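Local coordinates for 3'-5' exonuclease crn-4 (Caenorhabditis elegans, PDB 5DK5), which degrades RNA and DNA from the 3' end as a DEDDh-family exonuclease and takes part in apoptotic DNA degradation, at residues 152-163 with 172-180; 14-22 with 208-216. All coordinates share one frame; numbering follows the deposited sequence.

Contact 1 of 2, residues 152-163 with 172-180; sequences YKIFTNEMDRMG and NIGKMNEYY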
ATOM      1  N   TYR B 152      22.239   6.095 -20.011  1.00 39.58           N
ATOM      2  CA  TYR B 152      23.168   5.119 -19.455  1.00 42.58           C
ATOM      3  C   TYR B 152      23.724   4.225 -20.553  1.00 42.70           C
ATOM      4  O   TYR B 152      24.853   3.741 -20.468  1.00 40.03           O
ATOM      5  CB  TYR B 152      22.489   4.266 -18.385  1.00 43.54           C
ATOM      6  CG  TYR B 152      23.439   3.325 -17.681  1.00 47.90           C
ATOM      7  CD1 TYR B 152      24.279   3.785 -16.678  1.00 50.98           C
ATOM      8  CD2 TYR B 152      23.498   1.980 -18.021  1.00 50.98           C
ATOM      9  CE1 TYR B 152      25.152   2.934 -16.031  1.00 54.58           C
ATOM     10  CE2 TYR B 152      24.369   1.120 -17.378  1.00 54.38           C
ATOM     11  CZ  TYR B 152      25.193   1.602 -16.384  1.00 56.02           C
ATOM     12  OH  TYR B 152      26.062   0.751 -15.741  1.00 58.14           O
ATOM     13  N   LYS B 153      22.915   4.001 -21.581  1.00 52.89           N
ATOM     14  CA  LYS B 153      23.339   3.204 -22.720  1.00 55.45           C
ATOM     15  C   LYS B 153      24.436   3.926 -23.497  1.00 60.45           C
ATOM     16  O   LYS B 153      25.378   3.303 -23.984  1.00 61.74           O
ATOM     17  CB  LYS B 153      22.152   2.908 -23.631  1.00 57.24           C
ATOM     18  CG  LYS B 153      22.491   2.047 -24.830  1.00 61.14           C
ATOM     19  CD  LYS B 153      21.255   1.805 -25.675  1.00 62.12           C
ATOM     20  CE  LYS B 153      21.579   1.017 -26.928  1.00 64.73           C
ATOM     21  NZ  LYS B 153      20.379   0.871 -27.782  1.00 65.39           N
ATOM     22  N   ILE B 154      24.307   5.244 -23.610  1.00 40.91           N
ATOM     23  CA  ILE B 154      25.329   6.058 -24.257  1.00 45.69           C
ATOM     24  C   ILE B 154      26.576   6.082 -23.386  1.00 46.78           C
ATOM     25  O   ILE B 154      27.701   6.031 -23.884  1.00 50.33           O
ATOM     26  CB  ILE B 154      24.837   7.498 -24.506  1.00 47.67           C
ATOM     27  CG1 ILE B 154      23.538   7.475 -25.316  1.00 45.50           C
ATOM     28  CG2 ILE B 154      25.915   8.318 -25.223  1.00 52.35           C
ATOM     29  CD1 ILE B 154      22.918   8.831 -25.526  1.00 44.67           C
ATOM     30  N   PHE B 155      26.360   6.158 -22.077  1.00 63.88           N
ATOM     31  CA  PHE B 155      27.446   6.146 -21.108  1.00 64.01           C
ATOM     32  C   PHE B 155      28.264   4.865 -21.219  1.00 65.00           C
ATOM     33  O   PHE B 155      29.480   4.878 -21.029  1.00 64.12           O
ATOM     34  CB  PHE B 155      26.884   6.303 -19.696  1.00 62.04           C
ATOM     35  CG  PHE B 155      27.893   6.075 -18.611  1.00 60.98           C
ATOM     36  CD1 PHE B 155      28.914   6.985 -18.393  1.00 60.48           C
ATOM     37  CD2 PHE B 155      27.809   4.960 -17.795  1.00 59.43           C
ATOM     38  CE1 PHE B 155      29.839   6.779 -17.389  1.00 60.57           C
ATOM     39  CE2 PHE B 155      28.731   4.749 -16.788  1.00 59.98           C
ATOM     40  CZ  PHE B 155      29.747   5.661 -16.585  1.00 60.56           C
ATOM     41  N   THR B 156      27.591   3.760 -21.527  1.00 55.04           N
ATOM     42  CA  THR B 156      28.267   2.486 -21.744  1.00 57.94           C
ATOM     43  C   THR B 156      29.213   2.581 -22.938  1.00 58.64           C
ATOM     44  O   THR B 156      30.361   2.141 -22.867  1.00 59.81           O
ATOM     45  CB  THR B 156      27.256   1.345 -21.979  1.00 59.88           C
ATOM     46  OG1 THR B 156      26.514   1.108 -20.778  1.00 59.86           O
ATOM     47  CG2 THR B 156      27.963   0.054 -22.388  1.00 63.41           C
ATOM     48  N   ASN B 157      28.724   3.154 -24.034  1.00 69.20           N
ATOM     49  CA  ASN B 157      29.529   3.315 -25.240  1.00 69.43           C
ATOM     50  C   ASN B 157      30.688   4.278 -25.018  1.00 71.31           C
ATOM     51  O   ASN B 157      31.795   4.054 -25.508  1.00 73.13           O
ATOM     52  CB  ASN B 157      28.662   3.806 -26.401  1.00 67.92           C
ATOM     53  CG  ASN B 157      27.561   2.828 -26.764  1.00 66.82           C
ATOM     54  OD1 ASN B 157      27.647   1.637 -26.460  1.00 67.01           O
ATOM     55  ND2 ASN B 157      26.521   3.326 -27.425  1.00 65.79           N
ATOM     56  N   GLU B 158      30.429   5.350 -24.278  1.00 62.41           N
ATOM     57  CA  GLU B 158      31.458   6.333 -23.963  1.00 64.66           C
ATOM     58  C   GLU B 158      32.557   5.730 -23.095  1.00 68.01           C
ATOM     59  O   GLU B 158      33.703   6.178 -23.130  1.00 71.40           O
ATOM     60  CB  GLU B 158      30.844   7.541 -23.252  1.00 61.02           C
ATOM     61  CG  GLU B 158      30.137   8.516 -24.177  1.00 58.52           C
ATOM     62  CD  GLU B 158      31.088   9.193 -25.144  1.00 58.03           C
ATOM     63  OE1 GLU B 158      31.891  10.039 -24.695  1.00 57.97           O
ATOM     64  OE2 GLU B 158      31.037   8.879 -26.352  1.00 57.03           O
ATOM     65  N   MET B 159      32.201   4.712 -22.318  1.00 74.04           N
ATOM     66  CA  MET B 159      33.133   4.109 -21.376  1.00 74.00           C
ATOM     67  C   MET B 159      34.186   3.269 -22.098  1.00 75.14           C
ATOM     68  O   MET B 159      35.363   3.302 -21.742  1.00 76.30           O
ATOM     69  CB  MET B 159      32.375   3.254 -20.361  1.00 70.83           C
ATOM     70  CG  MET B 159      33.093   3.080 -19.036  1.00 69.92           C
ATOM     71  SD  MET B 159      31.945   2.760 -17.682  1.00 81.01           S
ATOM     72  CE  MET B 159      33.070   2.660 -16.293  1.00110.47           C
ATOM     73  N   ASP B 160      33.761   2.521 -23.111  1.00 80.75           N
ATOM     74  CA  ASP B 160      34.692   1.749 -23.928  1.00 81.50           C
ATOM     75  C   ASP B 160      35.593   2.691 -24.718  1.00 82.88           C
ATOM     76  O   ASP B 160      36.772   2.411 -24.936  1.00 84.00           O
ATOM     77  CB  ASP B 160      33.938   0.822 -24.883  1.00 83.03           C
ATOM     78  CG  ASP B 160      33.038  -0.161 -24.157  1.00 83.77           C
ATOM     79  OD1 ASP B 160      33.237  -0.366 -22.941  1.00 84.36           O
ATOM     80  OD2 ASP B 160      32.135  -0.731 -24.804  1.00 83.59           O
ATOM     81  N   ARG B 161      35.016   3.810 -25.136  1.00 83.39           N
ATOM     82  CA  ARG B 161      35.707   4.793 -25.962  1.00 85.76           C
ATOM     83  C   ARG B 161      36.815   5.524 -25.198  1.00 90.59           C
ATOM     84  O   ARG B 161      37.909   5.722 -25.728  1.00 93.40           O
ATOM     85  CB  ARG B 161      34.683   5.786 -26.521  1.00 83.37           C
ATOM     86  CG  ARG B 161      35.234   7.124 -26.993  1.00 83.69           C
ATOM     87  CD  ARG B 161      34.100   7.989 -27.516  1.00 82.76           C
ATOM     88  NE  ARG B 161      34.530   9.344 -27.859  1.00 85.06           N
ATOM     89  CZ  ARG B 161      34.528  10.379 -27.022  1.00 85.31           C
ATOM     90  NH1 ARG B 161      34.125  10.241 -25.765  1.00 83.29           N
ATOM     91  NH2 ARG B 161      34.940  11.565 -27.446  1.00 87.06           N
ATOM     92  N   MET B 162      36.531   5.911 -23.956  1.00 72.97           N
ATOM     93  CA  MET B 162      37.486   6.662 -23.138  1.00 78.15           C
ATOM     94  C   MET B 162      38.177   5.788 -22.096  1.00 77.23           C
ATOM     95  O   MET B 162      38.808   6.299 -21.172  1.00 78.27           O
ATOM     96  CB  MET B 162      36.786   7.819 -22.428  1.00 81.39           C
ATOM     97  CG  MET B 162      36.127   8.817 -23.355  1.00 83.54           C
ATOM     98  SD  MET B 162      36.009  10.455 -22.611  1.00110.85           S
ATOM     99  CE  MET B 162      35.419  10.061 -20.962  1.00 68.05           C
ATOM    100  N   GLY B 163      38.050   4.473 -22.244  1.00 88.96           N
ATOM    101  CA  GLY B 163      38.688   3.540 -21.332  1.00 87.62           C
ATOM    102  C   GLY B 163      37.827   3.268 -20.107  1.00 84.01           C
ATOM    103  O   GLY B 163      37.261   4.203 -19.541  1.00 81.38           O
ATOM    104  N   ASN B 172      22.797   3.885 -11.711  1.00 51.66           N
ATOM    105  CA  ASN B 172      23.164   4.453 -13.002  1.00 48.01           C
ATOM    106  C   ASN B 172      23.656   5.889 -12.865  1.00 43.63           C
ATOM    107  O   ASN B 172      24.722   6.235 -13.368  1.00 41.97           O
ATOM    108  CB  ASN B 172      21.976   4.397 -13.964  1.00 45.47           C
ATOM    109  CG  ASN B 172      21.747   3.007 -14.526  1.00 45.05           C
ATOM    110  OD1 ASN B 172      22.271   2.021 -14.007  1.00 47.41           O
ATOM    111  ND2 ASN B 172      20.963   2.923 -15.593  1.00 42.42           N
ATOM    112  N   ILE B 173      22.878   6.719 -12.179  1.00 41.09           N
ATOM    113  CA  ILE B 173      23.264   8.105 -11.939  1.00 41.39           C
ATOM    114  C   ILE B 173      24.526   8.163 -11.086  1.00 43.32           C
ATOM    115  O   ILE B 173      25.410   8.985 -11.325  1.00 44.82           O
ATOM    116  CB  ILE B 173      22.138   8.898 -11.246  1.00 38.33           C
ATOM    117  CG1 ILE B 173      20.942   9.046 -12.189  1.00 37.02           C
ATOM    118  CG2 ILE B 173      22.634  10.283 -10.810  1.00 37.31           C
ATOM    119  CD1 ILE B 173      19.692   9.599 -11.529  1.00 35.16           C
ATOM    120  N   GLY B 174      24.600   7.288 -10.088  1.00 40.57           N
ATOM    121  CA  GLY B 174      25.748   7.233  -9.203  1.00 41.91           C
ATOM    122  C   GLY B 174      27.027   6.864  -9.931  1.00 41.78           C
ATOM    123  O   GLY B 174      28.085   7.434  -9.667  1.00 42.50           O
ATOM    124  N   LYS B 175      26.929   5.904 -10.846  1.00 53.13           N
ATOM    125  CA  LYS B 175      28.079   5.475 -11.637  1.00 53.54           C
ATOM    126  C   LYS B 175      28.551   6.582 -12.570  1.00 54.24           C
ATOM    127  O   LYS B 175      29.746   6.856 -12.670  1.00 55.12           O
ATOM    128  CB  LYS B 175      27.735   4.225 -12.448  1.00 53.72           C
ATOM    129  CG  LYS B 175      27.746   2.940 -11.639  1.00 56.02           C
ATOM    130  CD  LYS B 175      27.282   1.758 -12.473  1.00 57.56           C
ATOM    131  CE  LYS B 175      27.276   0.475 -11.660  1.00 60.22           C
ATOM    132  NZ  LYS B 175      26.828  -0.691 -12.468  1.00 63.09           N
ATOM    133  N   MET B 176      27.602   7.214 -13.252  1.00 47.48           N
ATOM    134  CA  MET B 176      27.917   8.267 -14.207  1.00 47.84           C
ATOM    135  C   MET B 176      28.544   9.476 -13.516  1.00 52.09           C
ATOM    136  O   MET B 176      29.477  10.078 -14.042  1.00 55.38           O
ATOM    137  CB  MET B 176      26.658   8.682 -14.969  1.00 44.03           C
ATOM    138  CG  MET B 176      26.175   7.624 -15.946  1.00 43.22           C
ATOM    139  SD  MET B 176      24.779   8.138 -16.967  1.00 46.38           S
ATOM    140  CE  MET B 176      23.473   8.233 -15.745  1.00 33.88           C
ATOM    141  N   ASN B 177      28.042   9.825 -12.338  1.00 43.72           N
ATOM    142  CA  ASN B 177      28.612  10.929 -11.574  1.00 49.12           C
ATOM    143  C   ASN B 177      30.022  10.608 -11.086  1.00 52.48           C
ATOM    144  O   ASN B 177      30.876  11.491 -11.005  1.00 54.98           O
ATOM    145  CB  ASN B 177      27.721  11.281 -10.379  1.00 48.01           C
ATOM    146  CG  ASN B 177      26.640  12.295 -10.723  1.00 45.10           C
ATOM    147  OD1 ASN B 177      26.750  13.040 -11.695  1.00 43.82           O
ATOM    148  ND2 ASN B 177      25.591  12.332  -9.910  1.00 43.20           N
ATOM    149  N   GLU B 178      30.263   9.343 -10.758  1.00 67.94           N
ATOM    150  CA  GLU B 178      31.571   8.919 -10.273  1.00 66.87           C
ATOM    151  C   GLU B 178      32.585   8.872 -11.413  1.00 67.03           C
ATOM    152  O   GLU B 178      33.768   9.151 -11.215  1.00 67.25           O
ATOM    153  CB  GLU B 178      31.477   7.549  -9.599  1.00 66.85           C
ATOM    154  CG  GLU B 178      32.773   7.091  -8.938  1.00 69.96           C
ATOM    155  CD  GLU B 178      32.622   5.762  -8.222  1.00 70.87           C
ATOM    156  OE1 GLU B 178      31.539   5.148  -8.323  1.00 69.61           O
ATOM    157  OE2 GLU B 178      33.588   5.332  -7.555  1.00 72.64           O
ATOM    158  N   TYR B 179      32.116   8.521 -12.606  1.00 64.26           N
ATOM    159  CA  TYR B 179      32.990   8.399 -13.767  1.00 66.52           C
ATOM    160  C   TYR B 179      33.547   9.754 -14.188  1.00 70.09           C
ATOM    161  O   TYR B 179      34.746   9.895 -14.429  1.00 73.73           O
ATOM    162  CB  TYR B 179      32.236   7.759 -14.934  1.00 66.29           C
ATOM    163  CG  TYR B 179      33.098   7.497 -16.149  1.00 70.34           C
ATOM    164  CD1 TYR B 179      33.775   6.294 -16.295  1.00 72.90           C
ATOM    165  CD2 TYR B 179      33.230   8.449 -17.150  1.00 71.94           C
ATOM    166  CE1 TYR B 179      34.562   6.049 -17.404  1.00 74.83           C
ATOM    167  CE2 TYR B 179      34.016   8.212 -18.263  1.00 74.06           C
ATOM    168  CZ  TYR B 179      34.679   7.010 -18.384  1.00 75.39           C
ATOM    169  OH  TYR B 179      35.462   6.769 -19.488  1.00 77.02           O
ATOM    170  N   TYR B 180      32.666  10.747 -14.276  1.00 58.12           N
ATOM    171  CA  TYR B 180      33.055  12.094 -14.680  1.00 59.23           C
ATOM    172  C   TYR B 180      33.422  12.955 -13.473  1.00 58.24           C
ATOM    173  O   TYR B 180      33.659  14.156 -13.609  1.00 60.74           O
ATOM    174  CB  TYR B 180      31.926  12.754 -15.477  1.00 57.98           C
ATOM    175  CG  TYR B 180      31.609  12.046 -16.777  1.00 57.66           C
ATOM    176  CD1 TYR B 180      32.303  12.345 -17.940  1.00 59.16           C
ATOM    177  CD2 TYR B 180      30.620  11.074 -16.839  1.00 55.94           C
ATOM    178  CE1 TYR B 180      32.019  11.698 -19.129  1.00 58.14           C
ATOM    179  CE2 TYR B 180      30.329  10.423 -18.020  1.00 54.67           C
ATOM    180  CZ  TYR B 180      31.031  10.738 -19.163  1.00 55.39           C
ATOM    181  OH  TYR B 180      30.744  10.089 -20.341  1.00 54.03           O
TER

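Contact 2 of 2, residues 14-22 with 208-216; sequences QHCPFDTLL and MGAKVTVNE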
ATOM      1  N   GLN B  14      24.864  20.069 -31.394  1.00 77.95           N
ATOM      2  CA  GLN B  14      26.104  19.817 -32.119  1.00 79.51           C
ATOM      3  C   GLN B  14      26.090  18.417 -32.737  1.00 78.95           C
ATOM      4  O   GLN B  14      25.894  18.263 -33.943  1.00 79.94           O
ATOM      5  CB  GLN B  14      27.305  19.981 -31.188  1.00 80.43           C
ATOM      6  CG  GLN B  14      28.651  19.830 -31.878  1.00 82.33           C
ATOM      7  CD  GLN B  14      29.815  19.953 -30.915  1.00 83.37           C
ATOM      8  OE1 GLN B  14      30.764  19.171 -30.967  1.00 84.31           O
ATOM      9  NE2 GLN B  14      29.752  20.945 -30.033  1.00 83.21           N
ATOM     10  N   HIS B  15      26.296  17.404 -31.902  1.00 72.18           N
ATOM     11  CA  HIS B  15      26.236  16.012 -32.335  1.00 70.21           C
ATOM     12  C   HIS B  15      24.842  15.436 -32.080  1.00 68.09           C
ATOM     13  O   HIS B  15      24.634  14.224 -32.176  1.00 68.24           O
ATOM     14  CB  HIS B  15      27.299  15.180 -31.610  1.00 72.89           C
ATOM     15  CG  HIS B  15      28.669  15.306 -32.196  1.00 76.79           C
ATOM     16  ND1 HIS B  15      29.385  16.482 -32.168  1.00 78.80           N
ATOM     17  CD2 HIS B  15      29.463  14.403 -32.827  1.00 78.52           C
ATOM     18  CE1 HIS B  15      30.555  16.304 -32.753  1.00 80.76           C
ATOM     19  NE2 HIS B  15      30.624  15.047 -33.161  1.00 80.61           N
ATOM     20  N   CYS B  16      23.893  16.314 -31.761  1.00 55.62           N
ATOM     21  CA  CYS B  16      22.533  15.902 -31.423  1.00 52.83           C
ATOM     22  C   CYS B  16      21.526  16.510 -32.402  1.00 49.13           C
ATOM     23  O   CYS B  16      21.564  17.712 -32.657  1.00 48.84           O
ATOM     24  CB  CYS B  16      22.194  16.316 -29.993  1.00 51.93           C
ATOM     25  SG  CYS B  16      20.518  15.875 -29.468  1.00 43.74           S
ATOM     26  N   PRO B  17      20.616  15.683 -32.950  1.00 44.67           N
ATOM     27  CA  PRO B  17      19.681  16.193 -33.960  1.00 41.11           C
ATOM     28  C   PRO B  17      18.493  16.962 -33.376  1.00 41.02           C
ATOM     29  O   PRO B  17      17.654  17.442 -34.138  1.00 38.85           O
ATOM     30  CB  PRO B  17      19.209  14.920 -34.656  1.00 43.76           C
ATOM     31  CG  PRO B  17      19.229  13.897 -33.580  1.00 43.56           C
ATOM     32  CD  PRO B  17      20.405  14.245 -32.695  1.00 44.28           C
ATOM     33  N   PHE B  18      18.423  17.066 -32.052  1.00 43.30           N
ATOM     34  CA  PHE B  18      17.344  17.787 -31.381  1.00 42.11           C
ATOM     35  C   PHE B  18      17.853  19.112 -30.822  1.00 41.72           C
ATOM     36  O   PHE B  18      18.954  19.181 -30.282  1.00 40.53           O
ATOM     37  CB  PHE B  18      16.748  16.940 -30.253  1.00 42.73           C
ATOM     38  CG  PHE B  18      16.210  15.615 -30.709  1.00 41.65           C
ATOM     39  CD1 PHE B  18      14.915  15.506 -31.185  1.00 34.71           C
ATOM     40  CD2 PHE B  18      16.998  14.478 -30.661  1.00 41.20           C
ATOM     41  CE1 PHE B  18      14.417  14.289 -31.606  1.00 38.11           C
ATOM     42  CE2 PHE B  18      16.505  13.257 -31.080  1.00 39.48           C
ATOM     43  CZ  PHE B  18      15.213  13.163 -31.554  1.00 37.63           C
ATOM     44  N   ASP B  19      17.048  20.162 -30.960  1.00 45.62           N
ATOM     45  CA  ASP B  19      17.385  21.461 -30.383  1.00 47.73           C
ATOM     46  C   ASP B  19      17.010  21.520 -28.902  1.00 42.30           C
ATOM     47  O   ASP B  19      17.502  22.375 -28.164  1.00 39.29           O
ATOM     48  CB  ASP B  19      16.682  22.585 -31.147  1.00 53.36           C
ATOM     49  CG  ASP B  19      17.458  23.031 -32.372  1.00 61.59           C
ATOM     50  OD1 ASP B  19      18.152  22.191 -32.985  1.00 63.40           O
ATOM     51  OD2 ASP B  19      17.378  24.229 -32.724  1.00 65.79           O
ATOM     52  N   THR B  20      16.141  20.607 -28.477  1.00 41.48           N
ATOM     53  CA  THR B  20      15.683  20.556 -27.092  1.00 38.82           C
ATOM     54  C   THR B  20      15.658  19.123 -26.571  1.00 36.61           C
ATOM     55  O   THR B  20      15.168  18.215 -27.242  1.00 36.14           O
ATOM     56  CB  THR B  20      14.274  21.162 -26.940  1.00 40.43           C
ATOM     57  OG1 THR B  20      14.256  22.487 -27.482  1.00 43.15           O
ATOM     58  CG2 THR B  20      13.859  21.214 -25.472  1.00 40.54           C
ATOM     59  N   LEU B  21      16.197  18.935 -25.369  1.00 34.82           N
ATOM     60  CA  LEU B  21      16.148  17.651 -24.681  1.00 32.61           C
ATOM     61  C   LEU B  21      15.505  17.810 -23.307  1.00 35.40           C
ATOM     62  O   LEU B  21      15.942  18.625 -22.494  1.00 33.44           O
ATOM     63  CB  LEU B  21      17.549  17.056 -24.541  1.00 37.75           C
ATOM     64  CG  LEU B  21      18.264  16.682 -25.841  1.00 34.40           C
ATOM     65  CD1 LEU B  21      19.680  16.220 -25.544  1.00 35.25           C
ATOM     66  CD2 LEU B  21      17.497  15.604 -26.596  1.00 33.89           C
ATOM     67  N   LEU B  22      14.465  17.022 -23.058  1.00 36.25           N
ATOM     68  CA  LEU B  22      13.740  17.072 -21.796  1.00 37.73           C
ATOM     69  C   LEU B  22      14.152  15.908 -20.908  1.00 29.07           C
ATOM     70  O   LEU B  22      13.815  14.761 -21.182  1.00 28.64           O
ATOM     71  CB  LEU B  22      12.231  17.034 -22.040  1.00 37.98           C
ATOM     72  CG  LEU B  22      11.661  18.132 -22.941  1.00 38.38           C
ATOM     73  CD1 LEU B  22      10.162  17.944 -23.115  1.00 38.84           C
ATOM     74  CD2 LEU B  22      11.968  19.517 -22.385  1.00 29.63           C
ATOM     75  N   MET B 208      32.450  16.276 -23.219  1.00 64.15           N
ATOM     76  CA  MET B 208      33.539  15.312 -23.335  1.00 64.00           C
ATOM     77  C   MET B 208      33.534  14.664 -24.720  1.00 65.08           C
ATOM     78  O   MET B 208      34.396  13.841 -25.031  1.00 67.68           O
ATOM     79  CB  MET B 208      33.433  14.236 -22.250  1.00 63.08           C
ATOM     80  CG  MET B 208      33.751  14.726 -20.842  1.00 64.22           C
ATOM     81  SD  MET B 208      35.491  15.150 -20.617  1.00141.77           S
ATOM     82  CE  MET B 208      35.563  15.354 -18.837  1.00 75.98           C
ATOM     83  N   GLY B 209      32.553  15.034 -25.542  1.00 68.22           N
ATOM     84  CA  GLY B 209      32.501  14.604 -26.930  1.00 67.48           C
ATOM     85  C   GLY B 209      31.551  13.450 -27.200  1.00 66.69           C
ATOM     86  O   GLY B 209      31.666  12.774 -28.223  1.00 66.57           O
ATOM     87  N   ALA B 210      30.606  13.222 -26.293  1.00 60.73           N
ATOM     88  CA  ALA B 210      29.632  12.150 -26.472  1.00 61.17           C
ATOM     89  C   ALA B 210      28.601  12.523 -27.534  1.00 61.11           C
ATOM     90  O   ALA B 210      28.255  13.694 -27.692  1.00 62.51           O
ATOM     91  CB  ALA B 210      28.942  11.832 -25.154  1.00 60.28           C
ATOM     92  N   LYS B 211      28.120  11.516 -28.257  1.00 55.33           N
ATOM     93  CA  LYS B 211      27.114  11.707 -29.298  1.00 55.38           C
ATOM     94  C   LYS B 211      25.750  11.220 -28.813  1.00 52.97           C
ATOM     95  O   LYS B 211      25.492  10.017 -28.752  1.00 51.27           O
ATOM     96  CB  LYS B 211      27.525  10.971 -30.573  1.00 57.65           C
ATOM     97  CG  LYS B 211      26.727  11.366 -31.807  1.00 58.81           C
ATOM     98  CD  LYS B 211      27.592  11.341 -33.063  1.00 61.05           C
ATOM     99  CE  LYS B 211      27.070  12.286 -34.135  1.00 62.14           C
ATOM    100  NZ  LYS B 211      28.052  12.456 -35.246  1.00 64.26           N
ATOM    101  N   VAL B 212      24.880  12.167 -28.475  1.00 54.21           N
ATOM    102  CA  VAL B 212      23.600  11.861 -27.847  1.00 50.99           C
ATOM    103  C   VAL B 212      22.452  11.881 -28.854  1.00 50.90           C
ATOM    104  O   VAL B 212      22.233  12.876 -29.545  1.00 52.65           O
ATOM    105  CB  VAL B 212      23.300  12.857 -26.706  1.00 49.70           C
ATOM    106  CG1 VAL B 212      22.001  12.498 -26.000  1.00 47.90           C
ATOM    107  CG2 VAL B 212      24.456  12.880 -25.713  1.00 49.89           C
ATOM    108  N   THR B 213      21.730  10.766 -28.929  1.00 47.72           N
ATOM    109  CA  THR B 213      20.590  10.625 -29.831  1.00 44.51           C
ATOM    110  C   THR B 213      19.627   9.571 -29.293  1.00 41.70           C
ATOM    111  O   THR B 213      19.972   8.818 -28.384  1.00 40.95           O
ATOM    112  CB  THR B 213      21.030  10.211 -31.251  1.00 44.55           C
ATOM    113  OG1 THR B 213      22.270  10.847 -31.583  1.00 51.61           O
ATOM    114  CG2 THR B 213      19.977  10.591 -32.282  1.00 39.95           C
ATOM    115  N   VAL B 214      18.421   9.523 -29.852  1.00 39.13           N
ATOM    116  CA  VAL B 214      17.483   8.437 -29.579  1.00 40.71           C
ATOM    117  C   VAL B 214      18.149   7.091 -29.868  1.00 43.04           C
ATOM    118  O   VAL B 214      18.566   6.831 -30.997  1.00 36.21           O
ATOM    119  CB  VAL B 214      16.196   8.577 -30.427  1.00 34.16           C
ATOM    120  CG1 VAL B 214      15.338   7.312 -30.351  1.00 59.17           C
ATOM    121  CG2 VAL B 214      15.394   9.799 -29.986  1.00 33.41           C
ATOM    122  N   ASN B 215      18.247   6.248 -28.843  1.00 34.67           N
ATOM    123  CA  ASN B 215      18.882   4.939 -28.972  1.00 35.32           C
ATOM    124  C   ASN B 215      17.956   3.788 -28.575  1.00 36.67           C
ATOM    125  O   ASN B 215      18.333   2.620 -28.675  1.00 36.53           O
ATOM    126  CB  ASN B 215      20.160   4.888 -28.131  1.00 59.57           C
ATOM    127  CG  ASN B 215      19.932   5.300 -26.690  1.00 59.21           C
ATOM    128  OD1 ASN B 215      18.797   5.499 -26.257  1.00 33.67           O
ATOM    129  ND2 ASN B 215      21.017   5.424 -25.936  1.00 35.37           N
ATOM    130  N   GLU B 216      16.749   4.123 -28.126  1.00 36.91           N
ATOM    131  CA  GLU B 216      15.753   3.115 -27.775  1.00 37.91           C
ATOM    132  C   GLU B 216      14.373   3.497 -28.298  1.00 33.79           C
ATOM    133  O   GLU B 216      13.969   4.659 -28.231  1.00 31.49           O
ATOM    134  CB  GLU B 216      15.703   2.910 -26.258  1.00 42.44           C
ATOM    135  CG  GLU B 216      16.919   2.180 -25.700  1.00 48.59           C
ATOM    136  CD  GLU B 216      16.731   1.720 -24.264  1.00 50.46           C
ATOM    137  OE1 GLU B 216      15.663   1.997 -23.678  1.00 49.92           O
ATOM    138  OE2 GLU B 216      17.654   1.077 -23.720  1.00 51.20           O
TER

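Contact 1 of 2, residues 152-163 with 172-180
Asn172 lays its side-chain amide over one face of the Tyr152 ring. The two planes are only 9° apart, and Asn172 ND2 comes within 3.3 Å of Tyr152 CG. The amide is held there by a hydrogen bond from ND2 to the backbone O of Asp121. One turn on, the extended chain of Lys175 reaches the edge of the same ring, with its CD 3.6 Å from Tyr152 OH. Met176 turns to Phe155. Its CG sits over the centre of the Phe155 ring, 3.6 Å from the centroid, in a CH-pi contact. Its sulfur lies obliquely to that ring, a Met-aromatic contact.

Tyr179 has the largest share of the buried surface. Phe155 points its edge at the face of Tyr179, with centroids 5.3 Å apart, a T-shaped pair. The Tyr179 CG is anti to the backbone N (chi1 -176°), which sends the ring across toward the end of helix 151-161. There its OH donates a hydrogen bond of 3.1 Å to Gly163 O. Met159 packs its CG and CE against the CD1-CE1 side of the Tyr179 ring, and Met162 CE meets the ring edge.

Tyr180, just past the helix, brings its CE2 to 3.7 Å from Phe155 CE1. Its hydroxyl lies near Glu158 CB and is buried without a polar partner.

Over these residues the helix axes run at 36° to each other and come within 10.9 Å. This is an aromatic and methionine-rich helix pair of the DEDDh exonuclease domain. Its Asn172 end lies about 9 Å, between side chains, from the magnesium ligand Asp194.

Contact 2 of 2, residues 14-22 with 208-216
His15 and Lys211 make the most exposed part of this contact, and His15 buries the most surface in it. The lysine chain crosses the histidine side chain at about a right angle. Its CD lies at the ring edge, and Lys211 NZ is 3.4 Å from His15 CD2. The methylenes also touch the backbone carbonyl of His15, with Lys211 CG 3.6 Å from His15 O. A bend at chi2 (145°) in Lys211 brings the chain across. If His15 were protonated, the nearby ammonium group would probably oppose that charge.

Val212 comes next in buried surface and touches the other segment through both its backbone and its side chain. Its carbonyl O faces Cys16, with a CA-H...O contact of 3.6 Å from Cys16 CA. Val212 CG1 lies 4.4 Å from Leu21 CD1, and the side chain also rests on Leu202 and Ile206 of helix 191-207. Beyond it, Thr213 CG2 packs on Pro17 CG at 3.6 Å, and Val214 CG2 touches Phe18 CZ at 3.7 Å.

The lead-in to strand 20-28 packs against the loop between helix 191-207 and strand 216-219 through side chains and the Val212 carbonyl, in the RNase H-like exonuclease fold.

In the fold
The modelled chain begins in contact 2. Residues 14-22 lead into strand 20-28 of the central sheet, and their partner 208-216 comes 186 residues later. Contact 2 therefore closes a long loop that holds most of the exonuclease domain. Contact 1 is nested inside it and closes a short loop, joining helix 151-161 to helix 172-179 across eight residues. The chain then runs through helix 191-207 into 208-216. The two contacts touch where helix 151-161 meets that last segment: Lys153 NZ lies 2.8 Å from Asn215 O in a probable hydrogen bond, and Glu158 packs on Ala210. Helix 151-161 is thus shared between the helix pair and the 208-216 loop.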